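Long-range contacts in acyl-CoA dehydrogenase (Slackia heliotrinireducens, PDB 4RM7), which belongs to the acyl-CoA dehydrogenase family, with a helical N-terminal domain, a beta-stranded middle domain and a helical C-terminal domain, and assembles from four copies: residues A[140-145]-A[171-176]; A[155-160]-A[215-220]; A[260-265]-A[349-354]; A[289-294]-A[335-340]. One frame throughout, in Å; residues are numbered along the deposited sequence.

The four contacts fall into two touching pairs, one in each of two domains. Interactions 1 and 2, with centres 11 Å apart, share one sheet of the middle domain; their segments alternate along the chain, and the 151-161 strand lies between the 143-146 and 212-221 strands. Both close before interactions 3 and 4 open in the C-terminal helical domain, again 11 Å apart between centres. Interaction 4 is nested in the loop closed by interaction 3, and the two touch, Met261 packing on Met291 and Val352 on Met338, which brings four helices together. Interactions 1 and 3 are 44 Å apart between centres. Interactions 2, 3 and 4 also reach the second subunit, linking these elements to the tetramer.

Interaction 1: residues A[140-145]-A[171-176]; sequences MRTHVT and VSAYDK
His143 pairs with Tyr174, and Val144 with Asp175, in parallel strands of the middle-domain beta sheet. Three backbone hydrogen bonds tie them: Tyr174 N to Thr142 O (2.8 Å), Val144 N to Tyr174 O (2.8 Å) and Lys176 N to Val144 O (2.9 Å). Val144 thus bonds through both its N-H and its carbonyl, as one residue of a parallel pair does.

Aromatic contacts gather on the His143 and Tyr174 face. The two rings meet rim to rim, planes 26° apart, neither over the other. The end of Lys176 comes over the imidazole of His143: NZ lies above its centre, 3.0 Å from the plane, with CE behind it in a CH-pi contact at 4.2 Å from the centroid, while the carbonyl of Arg141 lies on the opposite face. The Tyr174 ring receives Met140 SE above its face, 4.9 Å from the centroid, a distant Met-aromatic contact. Met140 sends CG anti to its backbone N (chi1 161°) and then bends at chi3, which turns CE toward Ser172.

Apolar contacts lie on the other face, with Asp175, which forms a salt bridge with Arg227. Beta-branched Val144 and Thr142 suit an extended backbone, and the small Ala173 fits between them: its CB meets Val144 CG2. At the Thr142 end, the methyl CG2 rests 3.8 Å from Ala173 CB.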
loop_
_atom_site.group_PDB
_atom_site.type_symbol
_atom_site.label_atom_id
_atom_site.label_comp_id
_atom_site.label_asym_id
_atom_site.label_seq_id
_atom_site.Cartn_x
_atom_site.Cartn_y
_atom_site.Cartn_z
HETATM N N MSE A 140 -31.450 -12.383 10.205
HETATM C CA MSE A 140 -32.643 -11.584 9.932
HETATM C C MSE A 140 -33.719 -11.756 11.012
HETATM O O MSE A 140 -34.114 -12.878 11.327
HETATM C CB MSE A 140 -33.223 -11.946 8.562
HETATM C CG MSE A 140 -34.676 -11.518 8.380
HETATM SE SE MSE A 140 -35.371 -11.723 6.568
HETATM C CE MSE A 140 -33.993 -10.689 5.605
ATOM N N ARG A 141 -34.208 -10.639 11.551
ATOM C CA ARG A 141 -35.100 -10.675 12.704
ATOM C C ARG A 141 -36.477 -10.022 12.487
ATOM O O ARG A 141 -37.232 -9.854 13.445
ATOM C CB ARG A 141 -34.402 -10.022 13.908
ATOM C CG ARG A 141 -33.145 -10.759 14.395
ATOM C CD ARG A 141 -33.362 -12.286 14.441
ATOM N NE ARG A 141 -32.214 -13.046 14.956
ATOM C CZ ARG A 141 -31.146 -13.402 14.238
ATOM N NH1 ARG A 141 -31.041 -13.055 12.958
ATOM N NH2 ARG A 141 -30.167 -14.100 14.807
ATOM N N THR A 142 -36.816 -9.668 11.248
ATOM C CA THR A 142 -38.144 -9.109 10.956
ATOM C C THR A 142 -39.161 -10.223 10.730
ATOM O O THR A 142 -39.016 -11.032 9.817
ATOM C CB THR A 142 -38.127 -8.163 9.714
ATOM O OG1 THR A 142 -37.427 -6.958 10.036
ATOM C CG2 THR A 142 -39.533 -7.783 9.293
ATOM N N HIS A 143 -40.197 -10.249 11.558
ATOM C CA HIS A 143 -41.168 -11.342 11.572
ATOM C C HIS A 143 -42.569 -10.915 11.156
ATOM O O HIS A 143 -42.932 -9.745 11.280
ATOM C CB HIS A 143 -41.253 -11.951 12.974
ATOM C CG HIS A 143 -39.967 -12.541 13.459
ATOM N ND1 HIS A 143 -39.172 -13.340 12.670
ATOM C CD2 HIS A 143 -39.341 -12.447 14.657
ATOM C CE1 HIS A 143 -38.107 -13.717 13.359
ATOM N NE2 HIS A 143 -38.187 -13.190 14.566
ATOM N N VAL A 144 -43.363 -11.867 10.701
ATOM C CA VAL A 144 -44.794 -11.679 10.619
ATOM C C VAL A 144 -45.421 -12.761 11.464
ATOM O O VAL A 144 -45.095 -13.924 11.326
ATOM C CB VAL A 144 -45.319 -11.760 9.188
ATOM C CG1 VAL A 144 -46.830 -11.766 9.189
ATOM C CG2 VAL A 144 -44.821 -10.581 8.389
ATOM N N THR A 145 -46.318 -12.374 12.351
ATOM C CA THR A 145 -46.931 -13.320 13.252
ATOM C C THR A 145 -48.414 -13.077 13.312
ATOM O O THR A 145 -48.891 -12.014 12.954
ATOM C CB THR A 145 -46.355 -13.209 14.661
ATOM O OG1 THR A 145 -46.731 -11.957 15.223
ATOM C CG2 THR A 145 -44.863 -13.287 14.621
ATOM N N VAL A 171 -40.909 -5.644 1.629
ATOM C CA VAL A 171 -40.233 -6.044 2.854
ATOM C C VAL A 171 -39.986 -7.535 2.942
ATOM O O VAL A 171 -40.891 -8.339 2.731
ATOM C CB VAL A 171 -41.039 -5.627 4.097
ATOM C CG1 VAL A 171 -40.210 -5.806 5.339
ATOM C CG2 VAL A 171 -41.460 -4.183 3.972
ATOM N N SER A 172 -38.743 -7.882 3.260
ATOM C CA SER A 172 -38.344 -9.254 3.485
ATOM C C SER A 172 -38.577 -9.601 4.951
ATOM O O SER A 172 -38.206 -8.825 5.830
ATOM C CB SER A 172 -36.885 -9.444 3.114
ATOM O OG SER A 172 -36.067 -8.792 4.062
ATOM N N ALA A 173 -39.183 -10.760 5.208
ATOM C CA ALA A 173 -39.573 -11.142 6.568
ATOM C C ALA A 173 -39.680 -12.654 6.755
ATOM O O ALA A 173 -39.990 -13.384 5.817
ATOM C CB ALA A 173 -40.912 -10.486 6.941
ATOM N N TYR A 174 -39.409 -13.117 7.972
ATOM C CA TYR A 174 -39.771 -14.476 8.371
ATOM C C TYR A 174 -41.266 -14.528 8.622
ATOM O O TYR A 174 -41.781 -13.819 9.489
ATOM C CB TYR A 174 -39.030 -14.917 9.632
ATOM C CG TYR A 174 -37.616 -15.371 9.395
ATOM C CD1 TYR A 174 -37.309 -16.243 8.360
ATOM C CD2 TYR A 174 -36.580 -14.925 10.206
ATOM C CE1 TYR A 174 -36.007 -16.662 8.146
ATOM C CE2 TYR A 174 -35.274 -15.334 9.996
ATOM C CZ TYR A 174 -34.990 -16.202 8.966
ATOM O OH TYR A 174 -33.688 -16.607 8.765
ATOM N N ASP A 175 -41.967 -15.351 7.852
ATOM C CA ASP A 175 -43.380 -15.587 8.099
ATOM C C ASP A 175 -43.524 -16.738 9.088
ATOM O O ASP A 175 -42.990 -17.822 8.868
ATOM C CB ASP A 175 -44.112 -15.889 6.798
ATOM C CG ASP A 175 -45.577 -16.173 7.010
ATOM O OD1 ASP A 175 -46.071 -16.015 8.143
ATOM O OD2 ASP A 175 -46.247 -16.547 6.033
ATOM N N LYS A 176 -44.238 -16.484 10.182
ATOM C CA LYS A 176 -44.440 -17.479 11.227
ATOM C C LYS A 176 -45.907 -17.880 11.364
ATOM O O LYS A 176 -46.268 -18.608 12.288
ATOM C CB LYS A 176 -43.942 -16.951 12.571
ATOM C CG LYS A 176 -42.451 -16.836 12.704
ATOM C CD LYS A 176 -42.018 -17.382 14.051
ATOM C CE LYS A 176 -40.643 -16.881 14.437
ATOM N NZ LYS A 176 -40.672 -15.408 14.609
#

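Interaction 2: residues A[155-160]-A[215-220]; sequences GTKMFV and VRFDNV
The NZ of Lys157, whose CG touches Phe217, is gripped by three oxygens: Glu130 OE1 in a salt bridge, Ser172 OG and the backbone O of Ile128. A bend at chi2 (-61°) carries the amino group away from the partner strand, while CG stays 4.0 Å from Phe217 CE2. The long lysine thus serves packing and a buried charge.

The strands run antiparallel, with Gly155-Phe217 and Lys157-Val215 as hydrogen-bonded pairs. Phe217 N donates to Gly155 O at 2.8 Å, and Gly155 N returns a longer 3.3 Å bond to a lone pair of Phe217 O. Val215 N and Lys157 O hydrogen-bond at 2.8 Å (N-H...O 167°), and Lys157 N returns the bond to Val215 O. Lacking a side chain, Gly155 adds no bulk beside the Phe217 ring, at whose edge its own O lies.

On the other face, in the non-hydrogen-bonded pair, Thr156 OG1 meets Arg216 CG at 3.4 Å, and the arginine runs on to a cation-pi contact with Tyr198. Back on the Lys157 and Phe217 face, beyond the corner at Phe159, Val160 CG2 packs 4.0 Å from Val215 CG2. The antiparallel pairing of strands 151-161 and 212-221 belongs to the beta-stranded middle domain of the acyl-CoA dehydrogenase fold.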
loop_
_atom_site.group_PDB
_atom_site.type_symbol
_atom_site.label_atom_id
_atom_site.label_comp_id
_atom_site.label_asym_id
_atom_site.label_seq_id
_atom_site.Cartn_x
_atom_site.Cartn_y
_atom_site.Cartn_z
ATOM N N GLY A 155 -40.182 -5.510 12.992
ATOM C CA GLY A 155 -38.816 -5.535 12.518
ATOM C C GLY A 155 -38.337 -4.138 12.181
ATOM O O GLY A 155 -39.100 -3.176 12.254
ATOM N N THR A 156 -37.065 -4.037 11.814
ATOM C CA THR A 156 -36.434 -2.772 11.480
ATOM C C THR A 156 -35.550 -2.964 10.263
ATOM O O THR A 156 -34.659 -3.815 10.255
ATOM C CB THR A 156 -35.583 -2.221 12.632
ATOM O OG1 THR A 156 -36.436 -1.728 13.661
ATOM C CG2 THR A 156 -34.711 -1.072 12.152
ATOM N N LYS A 157 -35.803 -2.180 9.226
ATOM C CA LYS A 157 -35.016 -2.285 8.022
ATOM C C LYS A 157 -34.116 -1.077 7.918
ATOM O O LYS A 157 -34.489 0.029 8.297
ATOM C CB LYS A 157 -35.914 -2.423 6.798
ATOM C CG LYS A 157 -36.697 -3.705 6.781
ATOM C CD LYS A 157 -35.801 -4.937 6.762
ATOM C CE LYS A 157 -36.639 -6.187 6.555
ATOM N NZ LYS A 157 -35.843 -7.450 6.467
HETATM N N MSE A 158 -32.915 -1.317 7.410
HETATM C CA MSE A 158 -31.844 -0.333 7.394
HETATM C C MSE A 158 -31.473 -0.008 5.962
HETATM O O MSE A 158 -31.669 -0.830 5.069
HETATM C CB MSE A 158 -30.642 -0.885 8.152
HETATM C CG MSE A 158 -29.674 0.146 8.669
HETATM SE SE MSE A 158 -29.080 -0.333 10.460
HETATM C CE MSE A 158 -30.819 -0.232 11.341
ATOM N N PHE A 159 -30.958 1.191 5.739
ATOM C CA PHE A 159 -30.476 1.595 4.417
ATOM C C PHE A 159 -31.548 1.401 3.335
ATOM O O PHE A 159 -31.278 0.852 2.275
ATOM C CB PHE A 159 -29.203 0.815 4.057
ATOM C CG PHE A 159 -28.159 0.801 5.154
ATOM C CD1 PHE A 159 -27.657 1.986 5.672
ATOM C CD2 PHE A 159 -27.667 -0.400 5.655
ATOM C CE1 PHE A 159 -26.681 1.976 6.686
ATOM C CE2 PHE A 159 -26.697 -0.418 6.667
ATOM C CZ PHE A 159 -26.203 0.768 7.177
ATOM N N VAL A 160 -32.769 1.838 3.619
ATOM C CA VAL A 160 -33.869 1.690 2.678
ATOM C C VAL A 160 -33.885 2.859 1.720
ATOM O O VAL A 160 -34.316 3.954 2.086
ATOM C CB VAL A 160 -35.228 1.611 3.401
ATOM C CG1 VAL A 160 -36.367 1.471 2.401
ATOM C CG2 VAL A 160 -35.234 0.460 4.417
ATOM N N VAL A 215 -36.252 2.158 8.589
ATOM C CA VAL A 215 -37.694 2.038 8.714
ATOM C C VAL A 215 -38.054 1.004 9.764
ATOM O O VAL A 215 -37.660 -0.156 9.661
ATOM C CB VAL A 215 -38.355 1.651 7.373
ATOM C CG1 VAL A 215 -39.845 1.548 7.549
ATOM C CG2 VAL A 215 -38.024 2.675 6.301
ATOM N N ARG A 216 -38.807 1.424 10.773
ATOM C CA ARG A 216 -39.251 0.511 11.815
ATOM C C ARG A 216 -40.701 0.124 11.574
ATOM O O ARG A 216 -41.554 0.973 11.293
ATOM C CB ARG A 216 -39.095 1.147 13.200
ATOM C CG ARG A 216 -39.209 0.172 14.390
ATOM C CD ARG A 216 -39.906 0.818 15.604
ATOM N NE ARG A 216 -39.791 2.280 15.597
ATOM C CZ ARG A 216 -40.545 3.116 16.317
ATOM N NH1 ARG A 216 -41.493 2.665 17.137
ATOM N NH2 ARG A 216 -40.345 4.423 16.216
ATOM N N PHE A 217 -40.973 -1.172 11.681
ATOM C CA PHE A 217 -42.331 -1.680 11.645
ATOM C C PHE A 217 -42.742 -2.074 13.067
ATOM O O PHE A 217 -42.196 -3.018 13.655
ATOM C CB PHE A 217 -42.425 -2.858 10.679
ATOM C CG PHE A 217 -42.013 -2.516 9.276
ATOM C CD1 PHE A 217 -42.970 -2.240 8.303
ATOM C CD2 PHE A 217 -40.659 -2.460 8.925
ATOM C CE1 PHE A 217 -42.588 -1.908 7.002
ATOM C CE2 PHE A 217 -40.264 -2.127 7.624
ATOM C CZ PHE A 217 -41.233 -1.845 6.659
ATOM N N ASP A 218 -43.680 -1.316 13.627
ATOM C CA ASP A 218 -44.160 -1.540 14.990
ATOM C C ASP A 218 -45.589 -2.073 14.958
ATOM O O ASP A 218 -46.531 -1.303 14.767
ATOM C CB ASP A 218 -44.080 -0.240 15.810
ATOM C CG ASP A 218 -44.781 -0.345 17.156
ATOM O OD1 ASP A 218 -44.780 -1.441 17.760
ATOM O OD2 ASP A 218 -45.336 0.680 17.614
ATOM N N ASN A 219 -45.732 -3.385 15.157
ATOM C CA ASN A 219 -47.011 -4.100 15.022
ATOM C C ASN A 219 -47.851 -3.643 13.840
ATOM O O ASN A 219 -48.937 -3.123 14.023
ATOM C CB ASN A 219 -47.851 -3.977 16.298
ATOM C CG ASN A 219 -47.259 -4.744 17.458
ATOM O OD1 ASN A 219 -46.931 -5.917 17.328
ATOM N ND2 ASN A 219 -47.102 -4.076 18.600
ATOM N N VAL A 220 -47.346 -3.821 12.629
ATOM C CA VAL A 220 -48.092 -3.382 11.462
ATOM C C VAL A 220 -48.981 -4.493 10.928
ATOM O O VAL A 220 -48.512 -5.596 10.651
ATOM C CB VAL A 220 -47.154 -2.898 10.360
ATOM C CG1 VAL A 220 -47.960 -2.469 9.149
ATOM C CG2 VAL A 220 -46.311 -1.755 10.881
#

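Interaction 3: residues A[260-265]-A[349-354]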
loop_
_atom_site.group_PDB
_atom_site.type_symbol
_atom_site.label_atom_id
_atom_site.label_comp_id
_atom_site.label_asym_id
_atom_site.label_seq_id
_atom_site.Cartn_x
_atom_site.Cartn_y
_atom_site.Cartn_z
ATOM N N ALA A 260 -13.477 11.256 -12.646
ATOM C CA ALA A 260 -12.408 11.866 -11.875
ATOM C C ALA A 260 -11.079 11.859 -12.634
ATOM O O ALA A 260 -10.310 12.820 -12.579
ATOM C CB ALA A 260 -12.248 11.148 -10.548
HETATM N N MSE A 261 -10.810 10.764 -13.331
HETATM C CA MSE A 261 -9.583 10.657 -14.097
HETATM C C MSE A 261 -9.570 11.675 -15.248
HETATM O O MSE A 261 -8.578 12.381 -15.443
HETATM C CB MSE A 261 -9.400 9.237 -14.632
HETATM C CG MSE A 261 -8.254 9.113 -15.613
HETATM SE SE MSE A 261 -6.521 9.325 -14.739
HETATM C CE MSE A 261 -5.487 8.384 -16.084
ATOM N N GLU A 262 -10.670 11.760 -15.992
ATOM C CA GLU A 262 -10.802 12.794 -17.020
ATOM C C GLU A 262 -10.527 14.212 -16.505
ATOM O O GLU A 262 -9.824 14.987 -17.172
ATOM C CB GLU A 262 -12.175 12.743 -17.650
ATOM C CG GLU A 262 -12.406 11.468 -18.408
ATOM C CD GLU A 262 -13.860 11.285 -18.803
ATOM O OE1 GLU A 262 -14.668 12.202 -18.528
ATOM O OE2 GLU A 262 -14.197 10.229 -19.392
ATOM N N ASP A 263 -11.032 14.556 -15.319
ATOM C CA ASP A 263 -10.764 15.897 -14.766
ATOM C C ASP A 263 -9.279 16.079 -14.444
ATOM O O ASP A 263 -8.698 17.135 -14.735
ATOM C CB ASP A 263 -11.604 16.176 -13.506
ATOM C CG ASP A 263 -13.100 16.207 -13.790
ATOM O OD1 ASP A 263 -13.475 16.250 -14.978
ATOM O OD2 ASP A 263 -13.901 16.183 -12.829
ATOM N N ALA A 264 -8.681 15.053 -13.838
ATOM C CA ALA A 264 -7.253 15.049 -13.537
ATOM C C ALA A 264 -6.428 15.283 -14.803
ATOM O O ALA A 264 -5.552 16.150 -14.833
ATOM C CB ALA A 264 -6.848 13.720 -12.880
ATOM N N VAL A 265 -6.719 14.510 -15.845
ATOM C CA VAL A 265 -6.001 14.632 -17.103
ATOM C C VAL A 265 -6.216 16.027 -17.711
ATOM O O VAL A 265 -5.266 16.675 -18.139
ATOM C CB VAL A 265 -6.426 13.527 -18.102
ATOM C CG1 VAL A 265 -5.820 13.782 -19.444
ATOM C CG2 VAL A 265 -5.995 12.134 -17.590
ATOM N N GLU A 349 -17.623 22.476 -4.506
ATOM C CA GLU A 349 -18.012 22.782 -5.876
ATOM C C GLU A 349 -17.459 21.745 -6.858
ATOM O O GLU A 349 -18.172 21.278 -7.749
ATOM C CB GLU A 349 -17.534 24.188 -6.247
ATOM C CG GLU A 349 -17.830 25.233 -5.161
ATOM C CD GLU A 349 -17.199 26.600 -5.432
ATOM O OE1 GLU A 349 -16.822 26.873 -6.596
ATOM O OE2 GLU A 349 -17.080 27.399 -4.473
ATOM N N ASN A 350 -16.193 21.379 -6.676
ATOM C CA ASN A 350 -15.534 20.407 -7.549
ATOM C C ASN A 350 -16.119 18.996 -7.490
ATOM O O ASN A 350 -16.287 18.420 -6.412
ATOM C CB ASN A 350 -14.059 20.325 -7.217
ATOM C CG ASN A 350 -13.234 20.095 -8.432
ATOM O OD1 ASN A 350 -13.224 18.988 -8.984
ATOM N ND2 ASN A 350 -12.553 21.151 -8.897
ATOM N N ARG A 351 -16.425 18.430 -8.648
ATOM C CA ARG A 351 -17.107 17.153 -8.644
ATOM C C ARG A 351 -16.181 16.031 -8.198
ATOM O O ARG A 351 -16.657 15.026 -7.694
ATOM C CB ARG A 351 -17.716 16.843 -10.012
ATOM C CG ARG A 351 -16.759 16.490 -11.107
ATOM C CD ARG A 351 -17.544 16.220 -12.389
ATOM N NE ARG A 351 -16.697 15.619 -13.414
ATOM C CZ ARG A 351 -17.153 15.067 -14.533
ATOM N NH1 ARG A 351 -18.461 15.003 -14.774
ATOM N NH2 ARG A 351 -16.298 14.566 -15.406
ATOM N N VAL A 352 -14.869 16.214 -8.327
ATOM C CA VAL A 352 -13.932 15.171 -7.901
ATOM C C VAL A 352 -14.069 14.843 -6.398
ATOM O O VAL A 352 -13.994 13.685 -5.996
ATOM C CB VAL A 352 -12.465 15.549 -8.243
ATOM C CG1 VAL A 352 -11.536 14.579 -7.625
ATOM C CG2 VAL A 352 -12.242 15.457 -9.730
ATOM N N SER A 353 -14.317 15.849 -5.576
ATOM C CA SER A 353 -14.532 15.621 -4.149
ATOM C C SER A 353 -15.868 14.912 -3.839
ATOM O O SER A 353 -15.958 14.186 -2.854
ATOM C CB SER A 353 -14.449 16.952 -3.384
ATOM O OG SER A 353 -15.375 17.907 -3.882
ATOM N N SER A 354 -16.899 15.119 -4.659
ATOM C CA SER A 354 -18.132 14.341 -4.525
ATOM C C SER A 354 -17.880 12.914 -4.956
ATOM O O SER A 354 -18.329 11.970 -4.308
ATOM C CB SER A 354 -19.265 14.904 -5.367
ATOM O OG SER A 354 -19.250 16.308 -5.348
HETATM O O HOH W 1 -17.116 13.249 -17.432
#
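Asp263 and Arg351 form the salt bridge that joins helix 234-270 to the start of helix 351-362. Arg351 NE donates to the syn lone pair of Asp263 OD2 at 2.9 Å and 163°, with OD2 almost in the guanidinium plane; NH2 adds a weak bond to OD1 at 3.3 Å. The pairing is two-pronged but uneven, and the planes are turned 29° from each other. With chi1 at 72° Arg351 CG lies between the backbone N and carbonyl carbon, and the chain extends straight to NE, reaching the other helix.

Water makes the second polar link. It accepts from Arg351 NH2 at 2.6 Å and donates to Glu262 OE1 at 2.9 Å, while Glu262 OE2 is held in a salt bridge by Arg82.

Apolar atoms pack beside the salt bridge. Val352 CG2 packs 3.9 Å from Asp263 CB and touches Ala260 CB loosely, its branched side chain fitting where the small alanine lets the helices draw close. Asn350 caps the helix start: its OD1 accepts from Val352 N at 3.3 Å.

The aspartate directly and the glutamate through water probably offset the arginine's positive charge, and the NE and NH2 bonds hold the guanidinium in a set orientation.

Interaction 4: residues A[289-294]-A[335-340]; sequences TEMEVK and SDAMQI
The carboxylate of Asp336 is the flat group that meets the other helix, through OD2: Met291 CG comes within 4.1 Å of it and Lys294 NZ lies 4.5 Å off. These two atoms stand on different sides of the carboxylate plane, NZ the nearer to it. At that distance the lysine and aspartate are merely opposite charges near each other, and Lys294 makes its salt bridge with Glu332 instead.

Contact rests mainly on Met291, a selenomethionine here, whose long unbranched chain can span segments 289-294 and 335-340, their axes 10.9 Å apart at closest approach. It slides past Asp336 in the opposite direction, SE lying 3.6 Å from Asp336 CB, and meets Ile340 tip to tip, with CD1 3.9 Å from SE. The bend at chi3 (85°) turns CE onto Ala337, where it lies 3.5 Å from the backbone N and 3.7 Å from CB. Alanine suits this spot, its short side chain letting the methyl approach the helix backbone.

Val333 also packs on Met291, so Met291 sits as a knob among Val333, Asp336, Ala337 and Ile340, spaced i, i+3, i+4, i+7. Met261 and Ala264 of helix 234-270 pack on the same side chain. Segments 289-294 and 335-340 lie at 156°: a contact of antiparallel helices in the C-terminal helical bundle of the acyl-CoA dehydrogenase fold, with two further subunits flanking it.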
loop_
_atom_site.group_PDB
_atom_site.type_symbol
_atom_site.label_atom_id
_atom_site.label_comp_id
_atom_site.label_asym_id
_atom_site.label_seq_id
_atom_site.Cartn_x
_atom_site.Cartn_y
_atom_site.Cartn_z
ATOM N N THR A 289 -0.366 7.027 -14.516
ATOM C CA THR A 289 -0.261 5.641 -14.920
ATOM C C THR A 289 -0.834 4.706 -13.860
ATOM O O THR A 289 -1.476 3.724 -14.173
ATOM C CB THR A 289 1.150 5.237 -15.433
ATOM O OG1 THR A 289 2.132 5.459 -14.427
ATOM C CG2 THR A 289 1.536 5.974 -16.679
ATOM N N GLU A 290 -0.594 5.022 -12.603
ATOM C CA GLU A 290 -1.156 4.237 -11.501
ATOM C C GLU A 290 -2.699 4.209 -11.593
ATOM O O GLU A 290 -3.331 3.161 -11.507
ATOM C CB GLU A 290 -0.696 4.823 -10.171
ATOM C CG GLU A 290 -0.933 3.935 -9.005
ATOM C CD GLU A 290 0.191 2.932 -8.829
ATOM O OE1 GLU A 290 1.374 3.311 -9.024
ATOM O OE2 GLU A 290 -0.116 1.761 -8.509
HETATM N N MSE A 291 -3.293 5.378 -11.815
HETATM C CA MSE A 291 -4.739 5.500 -12.007
HETATM C C MSE A 291 -5.267 4.751 -13.239
HETATM O O MSE A 291 -6.304 4.095 -13.171
HETATM C CB MSE A 291 -5.126 6.972 -12.105
HETATM C CG MSE A 291 -4.973 7.717 -10.791
HETATM SE SE MSE A 291 -4.645 9.622 -11.040
HETATM C CE MSE A 291 -6.489 10.287 -11.206
ATOM N N GLU A 292 -4.572 4.855 -14.366
ATOM C CA GLU A 292 -5.040 4.169 -15.549
ATOM C C GLU A 292 -4.922 2.642 -15.372
ATOM O O GLU A 292 -5.737 1.891 -15.915
ATOM C CB GLU A 292 -4.278 4.645 -16.786
ATOM C CG GLU A 292 -4.945 4.224 -18.113
ATOM C CD GLU A 292 -6.370 4.802 -18.298
ATOM O OE1 GLU A 292 -6.646 5.892 -17.784
ATOM O OE2 GLU A 292 -7.219 4.179 -18.967
ATOM N N VAL A 293 -3.932 2.180 -14.608
ATOM C CA VAL A 293 -3.822 0.751 -14.321
ATOM C C VAL A 293 -5.029 0.286 -13.506
ATOM O O VAL A 293 -5.638 -0.751 -13.794
ATOM C CB VAL A 293 -2.560 0.399 -13.537
ATOM C CG1 VAL A 293 -2.698 -0.991 -12.951
ATOM C CG2 VAL A 293 -1.327 0.484 -14.410
ATOM N N LYS A 294 -5.377 1.061 -12.486
ATOM C CA LYS A 294 -6.518 0.697 -11.665
ATOM C C LYS A 294 -7.811 0.708 -12.482
ATOM O O LYS A 294 -8.625 -0.205 -12.346
ATOM C CB LYS A 294 -6.621 1.617 -10.449
ATOM C CG LYS A 294 -5.497 1.341 -9.460
ATOM C CD LYS A 294 -5.544 2.260 -8.285
ATOM C CE LYS A 294 -4.301 2.091 -7.444
ATOM N NZ LYS A 294 -4.284 3.047 -6.298
ATOM N N SER A 335 -9.266 9.969 -5.140
ATOM C CA SER A 335 -8.380 10.668 -4.216
ATOM C C SER A 335 -7.112 11.210 -4.903
ATOM O O SER A 335 -6.700 12.355 -4.644
ATOM C CB SER A 335 -7.988 9.750 -3.062
ATOM O OG SER A 335 -7.234 10.472 -2.097
ATOM N N ASP A 336 -6.501 10.384 -5.758
ATOM C CA ASP A 336 -5.352 10.798 -6.572
ATOM C C ASP A 336 -5.705 11.938 -7.511
ATOM O O ASP A 336 -4.890 12.846 -7.731
ATOM C CB ASP A 336 -4.792 9.633 -7.395
ATOM C CG ASP A 336 -3.921 8.697 -6.572
ATOM O OD1 ASP A 336 -3.206 9.204 -5.681
ATOM O OD2 ASP A 336 -3.963 7.458 -6.808
ATOM N N ALA A 337 -6.912 11.888 -8.069
ATOM C CA ALA A 337 -7.403 13.001 -8.878
ATOM C C ALA A 337 -7.492 14.278 -8.048
ATOM O O ALA A 337 -7.066 15.333 -8.510
ATOM C CB ALA A 337 -8.749 12.680 -9.484
HETATM N N MSE A 338 -8.038 14.201 -6.834
HETATM C CA MSE A 338 -8.056 15.385 -5.972
HETATM C C MSE A 338 -6.657 15.916 -5.758
HETATM O O MSE A 338 -6.443 17.120 -5.817
HETATM C CB MSE A 338 -8.667 15.098 -4.611
HETATM C CG MSE A 338 -10.166 14.997 -4.586
HETATM SE SE MSE A 338 -10.747 14.332 -2.852
HETATM C CE MSE A 338 -9.938 15.784 -1.822
ATOM N N GLN A 339 -5.701 15.022 -5.511
ATOM C CA GLN A 339 -4.355 15.468 -5.181
ATOM C C GLN A 339 -3.741 16.218 -6.361
ATOM O O GLN A 339 -3.064 17.223 -6.173
ATOM C CB GLN A 339 -3.465 14.291 -4.765
ATOM C CG GLN A 339 -2.223 14.731 -3.990
ATOM C CD GLN A 339 -2.573 15.280 -2.609
ATOM O OE1 GLN A 339 -3.686 15.072 -2.119
ATOM N NE2 GLN A 339 -1.621 15.976 -1.972
ATOM N N ILE A 340 -4.018 15.745 -7.572
ATOM C CA ILE A 340 -3.554 16.408 -8.770
ATOM C C ILE A 340 -4.200 17.780 -8.975
ATOM O O ILE A 340 -3.517 18.710 -9.392
ATOM C CB ILE A 340 -3.788 15.535 -10.023
ATOM C CG1 ILE A 340 -2.837 14.336 -10.019
ATOM C CG2 ILE A 340 -3.516 16.309 -11.268
ATOM C CD1 ILE A 340 -3.265 13.238 -10.968
#